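Local coordinates for putative cell wall hydrolase phosphatase-associated protein (Clostridioides difficile, PDB 7CFL) that probably acts as a cysteine-type endopeptidase that cuts cell-wall peptides, this chain being the catalytic domain of the autolysin, at residues A[13-24]-A[44-53]; A[64-72]-A[130-138]. One frame throughout, in Å; residues are numbered along the deposited sequence.

Contact 1: A[13-24]-A[44-53]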
loop_
_atom_site.group_PDB
_atom_site.type_symbol
_atom_site.label_atom_id
_atom_site.label_comp_id
_atom_site.label_asym_id
_atom_site.label_seq_id
_atom_site.Cartn_x
_atom_site.Cartn_y
_atom_site.Cartn_z
ATOM N N GLY A 13 14.784 8.396 -2.576
ATOM C CA GLY A 13 13.567 8.401 -1.744
ATOM C C GLY A 13 12.883 7.037 -1.803
ATOM O O GLY A 13 12.648 6.401 -0.740
ATOM N N ALA A 14 12.601 6.547 -3.016
ATOM C CA ALA A 14 11.903 5.263 -3.228
ATOM C C ALA A 14 12.732 4.101 -2.642
ATOM O O ALA A 14 12.110 3.238 -1.983
ATOM C CB ALA A 14 11.586 5.075 -4.697
ATOM N N ASP A 15 14.070 4.103 -2.805
ATOM C CA ASP A 15 14.964 3.041 -2.266
ATOM C C ASP A 15 14.816 3.001 -0.741
ATOM O O ASP A 15 14.736 1.874 -0.200
ATOM C CB ASP A 15 16.439 3.225 -2.627
ATOM C CG ASP A 15 16.743 3.256 -4.113
ATOM O OD1 ASP A 15 15.894 2.829 -4.901
ATOM O OD2 ASP A 15 17.830 3.743 -4.472
ATOM N N SER A 16 14.752 4.170 -0.081
ATOM C CA SER A 16 14.581 4.276 1.404
ATOM C C SER A 16 13.208 3.707 1.800
ATOM O O SER A 16 13.138 2.881 2.760
ATOM C CB SER A 16 14.747 5.698 1.887
ATOM O OG SER A 16 14.536 5.795 3.295
ATOM N N VAL A 17 12.147 4.135 1.119
ATOM C CA VAL A 17 10.754 3.649 1.359
ATOM C C VAL A 17 10.761 2.124 1.276
ATOM O O VAL A 17 10.238 1.458 2.188
ATOM C CB VAL A 17 9.749 4.253 0.357
ATOM C CG1 VAL A 17 8.396 3.546 0.427
ATOM C CG2 VAL A 17 9.584 5.743 0.578
ATOM N N ILE A 18 11.246 1.565 0.170
ATOM C CA ILE A 18 11.122 0.101 -0.074
ATOM C C ILE A 18 12.004 -0.652 0.933
ATOM O O ILE A 18 11.500 -1.623 1.535
ATOM C CB ILE A 18 11.381 -0.228 -1.553
ATOM C CG1 ILE A 18 10.288 0.428 -2.404
ATOM C CG2 ILE A 18 11.490 -1.733 -1.762
ATOM C CD1 ILE A 18 10.474 0.255 -3.881
ATOM N N SER A 19 13.257 -0.250 1.142
ATOM C CA SER A 19 14.163 -1.000 2.054
ATOM C C SER A 19 13.641 -0.921 3.490
ATOM O O SER A 19 13.707 -1.945 4.167
ATOM C CB SER A 19 15.594 -0.564 1.950
ATOM O OG SER A 19 15.713 0.826 2.157
ATOM N N PHE A 20 13.099 0.214 3.927
ATOM C CA PHE A 20 12.513 0.311 5.295
ATOM C C PHE A 20 11.292 -0.615 5.383
ATOM O O PHE A 20 11.140 -1.353 6.358
ATOM C CB PHE A 20 12.075 1.736 5.611
ATOM C CG PHE A 20 11.492 1.830 6.989
ATOM C CD1 PHE A 20 12.276 1.565 8.095
ATOM C CD2 PHE A 20 10.124 2.015 7.160
ATOM C CE1 PHE A 20 11.702 1.600 9.361
ATOM C CE2 PHE A 20 9.557 2.036 8.424
ATOM C CZ PHE A 20 10.353 1.837 9.521
ATOM N N ALA A 21 10.407 -0.559 4.380
ATOM C CA ALA A 21 9.172 -1.374 4.327
ATOM C C ALA A 21 9.531 -2.853 4.428
ATOM O O ALA A 21 8.829 -3.580 5.157
ATOM C CB ALA A 21 8.399 -1.088 3.059
ATOM N N LYS A 22 10.613 -3.285 3.774
ATOM C CA LYS A 22 10.997 -4.725 3.777
ATOM C C LYS A 22 11.431 -5.181 5.186
ATOM O O LYS A 22 11.237 -6.383 5.477
ATOM C CB LYS A 22 12.047 -5.013 2.708
ATOM C CG LYS A 22 11.490 -4.957 1.294
ATOM C CD LYS A 22 12.378 -5.655 0.300
ATOM C CE LYS A 22 11.918 -5.402 -1.115
ATOM N NZ LYS A 22 12.925 -5.808 -2.115
ATOM N N THR A 23 11.955 -4.281 6.034
ATOM C CA THR A 23 12.363 -4.625 7.432
ATOM C C THR A 23 11.124 -5.041 8.231
ATOM O O THR A 23 11.299 -5.717 9.271
ATOM C CB THR A 23 13.081 -3.514 8.217
ATOM O OG1 THR A 23 12.234 -2.406 8.528
ATOM C CG2 THR A 23 14.343 -3.014 7.557
ATOM N N LEU A 24 9.927 -4.638 7.804
ATOM C CA LEU A 24 8.664 -4.915 8.530
ATOM C C LEU A 24 7.975 -6.177 8.002
ATOM O O LEU A 24 6.839 -6.448 8.466
ATOM C CB LEU A 24 7.756 -3.690 8.446
ATOM C CG LEU A 24 8.339 -2.363 8.931
ATOM C CD1 LEU A 24 7.393 -1.226 8.622
ATOM C CD2 LEU A 24 8.623 -2.390 10.426
ATOM N N PHE A 44 0.189 0.929 7.689
ATOM C CA PHE A 44 1.493 0.470 7.181
ATOM C C PHE A 44 2.052 1.508 6.230
ATOM O O PHE A 44 3.197 1.954 6.369
ATOM C CB PHE A 44 1.342 -0.858 6.448
ATOM C CG PHE A 44 2.619 -1.373 5.838
ATOM C CD1 PHE A 44 3.678 -1.801 6.625
ATOM C CD2 PHE A 44 2.751 -1.423 4.458
ATOM C CE1 PHE A 44 4.846 -2.274 6.042
ATOM C CE2 PHE A 44 3.920 -1.894 3.883
ATOM C CZ PHE A 44 4.959 -2.333 4.671
ATOM N N THR A 45 1.272 1.873 5.221
ATOM C CA THR A 45 1.779 2.887 4.260
ATOM C C THR A 45 2.061 4.215 4.971
ATOM O O THR A 45 3.141 4.775 4.742
ATOM C CB THR A 45 0.859 3.039 3.054
ATOM O OG1 THR A 45 -0.455 3.425 3.452
ATOM C CG2 THR A 45 0.795 1.762 2.260
ATOM N N GLN A 46 1.157 4.703 5.836
ATOM C CA GLN A 46 1.435 5.938 6.606
ATOM C C GLN A 46 2.767 5.800 7.355
ATOM O O GLN A 46 3.556 6.754 7.341
ATOM C CB GLN A 46 0.283 6.311 7.538
ATOM C CG GLN A 46 0.343 7.758 7.992
ATOM C CD GLN A 46 -0.689 8.051 9.044
ATOM O OE1 GLN A 46 -0.707 7.391 10.097
ATOM N NE2 GLN A 46 -1.479 9.078 8.823
ATOM N N TYR A 47 2.929 4.744 8.161
ATOM C CA TYR A 47 4.113 4.572 9.027
ATOM C C TYR A 47 5.404 4.512 8.193
ATOM O O TYR A 47 6.426 5.201 8.504
ATOM C CB TYR A 47 3.935 3.301 9.845
ATOM C CG TYR A 47 5.092 3.009 10.769
ATOM C CD1 TYR A 47 5.215 3.633 12.009
ATOM C CD2 TYR A 47 6.044 2.066 10.424
ATOM C CE1 TYR A 47 6.273 3.335 12.854
ATOM C CE2 TYR A 47 7.101 1.756 11.249
ATOM C CZ TYR A 47 7.208 2.380 12.481
ATOM O OH TYR A 47 8.244 2.043 13.293
ATOM N N VAL A 48 5.359 3.746 7.093
ATOM C CA VAL A 48 6.555 3.576 6.226
ATOM C C VAL A 48 6.924 4.961 5.669
ATOM O O VAL A 48 8.105 5.309 5.719
ATOM C CB VAL A 48 6.300 2.550 5.100
ATOM C CG1 VAL A 48 7.294 2.707 3.942
ATOM C CG2 VAL A 48 6.282 1.126 5.631
ATOM N N MET A 49 5.968 5.687 5.089
ATOM C CA MET A 49 6.221 7.023 4.485
ATOM C C MET A 49 6.796 8.003 5.512
ATOM O O MET A 49 7.768 8.715 5.191
ATOM C CB MET A 49 4.941 7.572 3.850
ATOM C CG MET A 49 4.616 6.926 2.476
ATOM S SD MET A 49 5.997 6.977 1.282
ATOM C CE MET A 49 5.386 5.729 0.148
ATOM N N LYS A 50 6.240 8.023 6.729
ATOM C CA LYS A 50 6.646 8.975 7.793
ATOM C C LYS A 50 8.077 8.642 8.273
ATOM O O LYS A 50 8.861 9.579 8.456
ATOM C CB LYS A 50 5.635 8.933 8.950
ATOM C CG LYS A 50 6.004 9.768 10.173
ATOM C CD LYS A 50 5.004 9.643 11.309
ATOM C CE LYS A 50 5.115 8.345 12.089
ATOM N NZ LYS A 50 4.196 8.315 13.256
ATOM N N LYS A 51 8.401 7.356 8.446
ATOM C CA LYS A 51 9.636 6.904 9.145
ATOM C C LYS A 51 10.808 6.850 8.167
ATOM O O LYS A 51 11.954 7.112 8.596
ATOM C CB LYS A 51 9.431 5.540 9.796
ATOM C CG LYS A 51 8.600 5.595 11.069
ATOM C CD LYS A 51 9.356 6.050 12.317
ATOM C CE LYS A 51 9.045 5.201 13.531
ATOM N NZ LYS A 51 9.687 5.721 14.759
ATOM N N SER A 52 10.560 6.518 6.899
ATOM C CA SER A 52 11.654 6.347 5.923
ATOM C C SER A 52 12.169 7.735 5.515
ATOM O O SER A 52 13.372 8.017 5.708
ATOM C CB SER A 52 11.193 5.522 4.750
ATOM O OG SER A 52 10.080 6.113 4.124
ATOM N N VAL A 53 11.271 8.583 5.028
ATOM C CA VAL A 53 11.605 9.846 4.304
ATOM C C VAL A 53 10.817 11.044 4.851
ATOM O O VAL A 53 11.030 12.142 4.336
ATOM C CB VAL A 53 11.405 9.666 2.782
ATOM C CG1 VAL A 53 12.394 8.659 2.225
ATOM C CG2 VAL A 53 9.984 9.278 2.412
#
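Val17 and Phe20 of helix 13-22 each sit as a knob in a hole of helix 41-53, which packs the first helix of the chain against residues 44-53 of that helix, in the NlpC/P60 fold of the papain-like clan. The segment axes come within 8.7 Å and run at 121°. Aliphatic packing fills the buried side. Val17 sits among Val48, Met49, Ser52 and Val53; its CG1, anti to the backbone N, meets Met49 CE at 3.7 Å, while CG2 turns to the Ser52 hydroxyl. Met49 gets there by a bend at chi2 (-52°), since its CB points away from helix 13-22. Val48 divides its branches, CG1 against Val17 and CG2 touching both Ala21 CB and Leu24 CD1. Val48 also packs on Ile99, and Ala21 on Ile107, of the sheet.

The aromatic contacts involve Phe20, Tyr47 and Phe44. The rim of the Phe20 ring meets Tyr47, with CZ 3.7 Å from Tyr47 CE2 and the ring planes 39° apart, and Lys51 CB touches the same end of the Phe20 ring. Leu24 CD1 reaches the edge of the Tyr47 ring and lies 3.8 Å from Phe44 CE1.

Ser52 OG donates to Val48 O at 2.7 Å, and that carbonyl also takes the backbone N of Ser52 from the opposite face of its plane.

Contact 2: A[64-72]-A[130-138]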
loop_
_atom_site.group_PDB
_atom_site.type_symbol
_atom_site.label_atom_id
_atom_site.label_comp_id
_atom_site.label_asym_id
_atom_site.label_seq_id
_atom_site.Cartn_x
_atom_site.Cartn_y
_atom_site.Cartn_z
ATOM N N GLN A 64 -5.859 8.373 1.297
ATOM C CA GLN A 64 -4.525 8.235 0.658
ATOM C C GLN A 64 -4.740 8.210 -0.863
ATOM O O GLN A 64 -3.947 8.842 -1.553
ATOM C CB GLN A 64 -3.779 7.000 1.134
ATOM C CG GLN A 64 -3.443 7.012 2.624
ATOM C CD GLN A 64 -2.563 5.826 2.918
ATOM O OE1 GLN A 64 -2.187 5.040 2.055
ATOM N NE2 GLN A 64 -2.298 5.610 4.191
ATOM N N SER A 65 -5.829 7.597 -1.321
ATOM C CA SER A 65 -6.193 7.490 -2.771
ATOM C C SER A 65 -6.449 8.856 -3.401
ATOM O O SER A 65 -6.546 8.900 -4.678
ATOM C CB SER A 65 -7.393 6.561 -2.958
ATOM O OG SER A 65 -7.638 6.297 -4.337
ATOM N N LYS A 66 -6.691 9.908 -2.615
ATOM C CA LYS A 66 -7.020 11.267 -3.153
ATOM C C LYS A 66 -5.812 12.196 -2.971
ATOM O O LYS A 66 -5.981 13.413 -3.157
ATOM C CB LYS A 66 -8.247 11.821 -2.415
ATOM C CG LYS A 66 -9.546 11.061 -2.640
ATOM C CD LYS A 66 -10.751 11.681 -1.947
ATOM C CE LYS A 66 -11.068 11.053 -0.607
ATOM N NZ LYS A 66 -12.291 11.621 0.009
ATOM N N TYR A 67 -4.660 11.664 -2.522
ATOM C CA TYR A 67 -3.508 12.491 -2.079
ATOM C C TYR A 67 -2.324 12.310 -3.030
ATOM O O TYR A 67 -1.911 11.187 -3.279
ATOM C CB TYR A 67 -3.123 12.151 -0.626
ATOM C CG TYR A 67 -1.930 12.936 -0.139
ATOM C CD1 TYR A 67 -2.046 14.269 0.254
ATOM C CD2 TYR A 67 -0.661 12.380 -0.150
ATOM C CE1 TYR A 67 -0.935 15.010 0.634
ATOM C CE2 TYR A 67 0.456 13.116 0.230
ATOM C CZ TYR A 67 0.322 14.422 0.653
ATOM O OH TYR A 67 1.451 15.117 1.006
ATOM N N GLY A 68 -1.755 13.414 -3.502
ATOM C CA GLY A 68 -0.534 13.379 -4.316
ATOM C C GLY A 68 -0.885 13.266 -5.790
ATOM O O GLY A 68 -2.052 13.433 -6.159
ATOM N N THR A 69 0.110 12.916 -6.581
ATOM C CA THR A 69 0.038 12.968 -8.067
ATOM C C THR A 69 -0.638 11.684 -8.549
ATOM O O THR A 69 -0.118 10.591 -8.242
ATOM C CB THR A 69 1.433 13.144 -8.685
ATOM O OG1 THR A 69 2.058 14.293 -8.098
ATOM C CG2 THR A 69 1.353 13.323 -10.195
ATOM N N TYR A 70 -1.715 11.792 -9.327
ATOM C CA TYR A 70 -2.326 10.602 -9.963
ATOM C C TYR A 70 -1.284 9.963 -10.904
ATOM O O TYR A 70 -0.559 10.682 -11.655
ATOM C CB TYR A 70 -3.634 10.937 -10.690
ATOM C CG TYR A 70 -4.211 9.759 -11.420
ATOM C CD1 TYR A 70 -5.241 8.994 -10.891
ATOM C CD2 TYR A 70 -3.740 9.441 -12.694
ATOM C CE1 TYR A 70 -5.757 7.910 -11.589
ATOM C CE2 TYR A 70 -4.217 8.340 -13.372
ATOM C CZ TYR A 70 -5.251 7.597 -12.840
ATOM O OH TYR A 70 -5.706 6.543 -13.576
ATOM N N VAL A 71 -1.216 8.635 -10.866
ATOM C CA VAL A 71 -0.312 7.809 -11.722
ATOM C C VAL A 71 -1.161 6.783 -12.479
ATOM O O VAL A 71 -2.015 6.130 -11.845
ATOM C CB VAL A 71 0.765 7.127 -10.856
ATOM C CG1 VAL A 71 1.662 6.214 -11.686
ATOM C CG2 VAL A 71 1.584 8.142 -10.053
ATOM N N ASN A 72 -0.984 6.667 -13.805
ATOM C CA ASN A 72 -1.616 5.557 -14.567
ATOM C C ASN A 72 -0.959 4.232 -14.158
ATOM O O ASN A 72 0.249 4.207 -13.985
ATOM C CB ASN A 72 -1.500 5.755 -16.084
ATOM C CG ASN A 72 -2.446 6.807 -16.610
ATOM O OD1 ASN A 72 -2.011 7.787 -17.212
ATOM N ND2 ASN A 72 -3.735 6.620 -16.379
ATOM N N ARG A 130 -9.528 -5.593 -8.922
ATOM C CA ARG A 130 -9.885 -4.678 -7.803
ATOM C C ARG A 130 -9.074 -3.373 -7.860
ATOM O O ARG A 130 -9.415 -2.424 -7.112
ATOM C CB ARG A 130 -9.655 -5.397 -6.471
ATOM C CG ARG A 130 -10.538 -6.618 -6.267
ATOM C CD ARG A 130 -10.003 -7.524 -5.175
ATOM N NE ARG A 130 -10.003 -6.831 -3.904
ATOM C CZ ARG A 130 -9.048 -6.895 -2.973
ATOM N NH1 ARG A 130 -7.953 -7.624 -3.154
ATOM N NH2 ARG A 130 -9.188 -6.207 -1.850
ATOM N N TYR A 131 -8.068 -3.291 -8.735
ATOM C CA TYR A 131 -7.215 -2.085 -8.900
ATOM C C TYR A 131 -8.097 -0.867 -9.186
ATOM O O TYR A 131 -8.935 -0.923 -10.134
ATOM C CB TYR A 131 -6.179 -2.289 -10.004
ATOM C CG TYR A 131 -5.266 -1.118 -10.225
ATOM C CD1 TYR A 131 -3.983 -1.107 -9.702
ATOM C CD2 TYR A 131 -5.665 -0.018 -10.983
ATOM C CE1 TYR A 131 -3.147 -0.019 -9.855
ATOM C CE2 TYR A 131 -4.840 1.085 -11.130
ATOM C CZ TYR A 131 -3.567 1.076 -10.593
ATOM O OH TYR A 131 -2.725 2.137 -10.762
ATOM N N VAL A 132 -7.878 0.221 -8.435
ATOM C CA VAL A 132 -8.643 1.495 -8.601
ATOM C C VAL A 132 -7.750 2.558 -9.242
ATOM O O VAL A 132 -8.108 3.045 -10.345
ATOM C CB VAL A 132 -9.281 1.992 -7.295
ATOM C CG1 VAL A 132 -9.915 3.374 -7.487
ATOM C CG2 VAL A 132 -10.303 0.985 -6.783
ATOM N N ASN A 133 -6.672 2.939 -8.580
ATOM C CA ASN A 133 -5.807 4.078 -8.950
ATOM C C ASN A 133 -4.468 3.966 -8.221
ATOM O O ASN A 133 -4.242 3.003 -7.434
ATOM C CB ASN A 133 -6.484 5.429 -8.701
ATOM C CG ASN A 133 -6.552 5.892 -7.258
ATOM O OD1 ASN A 133 -6.426 5.095 -6.333
ATOM N ND2 ASN A 133 -6.776 7.181 -7.080
ATOM N N ALA A 134 -3.617 4.950 -8.463
ATOM C CA ALA A 134 -2.278 5.024 -7.883
ATOM C C ALA A 134 -1.947 6.483 -7.619
ATOM O O ALA A 134 -2.493 7.357 -8.310
ATOM C CB ALA A 134 -1.316 4.350 -8.804
ATOM N N ARG A 135 -1.060 6.726 -6.663
ATOM C CA ARG A 135 -0.594 8.073 -6.286
ATOM C C ARG A 135 0.915 8.057 -6.022
ATOM O O ARG A 135 1.429 7.081 -5.404
ATOM C CB ARG A 135 -1.321 8.569 -5.039
ATOM C CG ARG A 135 -2.808 8.787 -5.214
ATOM C CD ARG A 135 -3.101 10.020 -6.027
ATOM N NE ARG A 135 -4.532 10.200 -6.128
ATOM C CZ ARG A 135 -5.134 11.159 -6.843
ATOM N NH1 ARG A 135 -4.431 12.093 -7.457
ATOM N NH2 ARG A 135 -6.448 11.225 -6.866
ATOM N N ARG A 136 1.583 9.108 -6.500
ATOM C CA ARG A 136 3.021 9.385 -6.300
ATOM C C ARG A 136 3.117 10.456 -5.210
ATOM O O ARG A 136 2.490 11.526 -5.352
ATOM C CB ARG A 136 3.677 9.790 -7.622
ATOM C CG ARG A 136 5.184 9.924 -7.509
ATOM C CD ARG A 136 5.778 9.940 -8.906
ATOM N NE ARG A 136 5.466 8.655 -9.506
ATOM C CZ ARG A 136 5.238 8.436 -10.803
ATOM N NH1 ARG A 136 5.261 9.423 -11.679
ATOM N NH2 ARG A 136 4.954 7.220 -11.218
ATOM N N VAL A 137 3.738 10.084 -4.084
ATOM C CA VAL A 137 3.913 10.997 -2.917
ATOM C C VAL A 137 5.386 11.414 -2.723
ATOM O O VAL A 137 5.645 12.269 -1.831
ATOM C CB VAL A 137 3.311 10.335 -1.662
ATOM C CG1 VAL A 137 1.806 10.166 -1.797
ATOM C CG2 VAL A 137 3.957 8.997 -1.345
ATOM N N LEU A 138 6.328 10.788 -3.429
ATOM C CA LEU A 138 7.786 11.103 -3.398
ATOM C C LEU A 138 8.160 12.062 -4.535
ATOM O O LEU A 138 7.516 12.206 -5.603
ATOM C CB LEU A 138 8.611 9.821 -3.560
ATOM C CG LEU A 138 8.339 8.706 -2.561
ATOM C CD1 LEU A 138 9.015 7.429 -2.997
ATOM C CD2 LEU A 138 8.795 9.102 -1.165
ATOM O OXT LEU A 138 9.185 12.699 -4.379
HETATM O O HOH W 1 3.696 14.108 -0.993
HETATM O O HOH W 2 -4.000 4.362 -11.854
#
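Strands 69-71 and 131-136 pair antiparallel, Thr69 facing Arg136 as a hydrogen-bonded pair (Thr69 N to Arg136 O 3.0 Å, Arg136 N to Thr69 O 2.9 Å) and Tyr70 facing Arg135 as a non-hydrogen-bonded one. Ahead of the strand, a type I turn from Gln64 to Tyr67 presents Ser65 O to three side-chain N-H groups. Arg135 takes it side-on: NE, at 2.8 Å, comes from above the carbonyl plane, whereas NH2 lies in that plane on a lone pair. Asn133 ND2 also uses a lone pair, at 3.0 Å and 156° at its hydrogen. Ser65 OG donates back to Asn133 OD1 at 2.6 Å, so two bonds fix the amide's rotation. A bend at chi2 (-74°) folds Arg135 back against the turn, where NH1 adds a weak bond to Gly68 O and the Lys66 carbonyl carbon lies over one guanidinium face.

The pairing puts the short strand 69-71 at the edge of the domain's six-stranded antiparallel sheet, with strand 81-84 on the other side of 131-136.

Val71 CG2 lies 3.6 Å above the plane of the Arg136 guanidinium, offset toward its rim; NH2 of that group makes a salt bridge with Asp80. Val137 CG1 touches the Tyr67 ring at its edge. One water joins Tyr67 OH to Val137 O; another donates to Val71 O at 2.7 Å and hydrogen-bonds Tyr131 OH.

Contact 1 closes before contact 2 opens along the chain, and their centres lie about 17 Å apart. The first is a helix pair lying against the sheet, touching strands 81-84, 96-102 and 105-110; the second forms one border of that sheet. They meet at two places. Gln64 OE1 and Thr45 OG1 are 2.7 Å apart, a probable hydrogen bond between the end of helix 61-64 and helix 41-53. At the C-terminus, Leu138 packs on Ala14, Val17 and Val53, with its CD1 3.6 Å from Ala14 CA. The last residue thus reaches back to the first helix, bringing both ends of the catalytic domain together beside the helix pair.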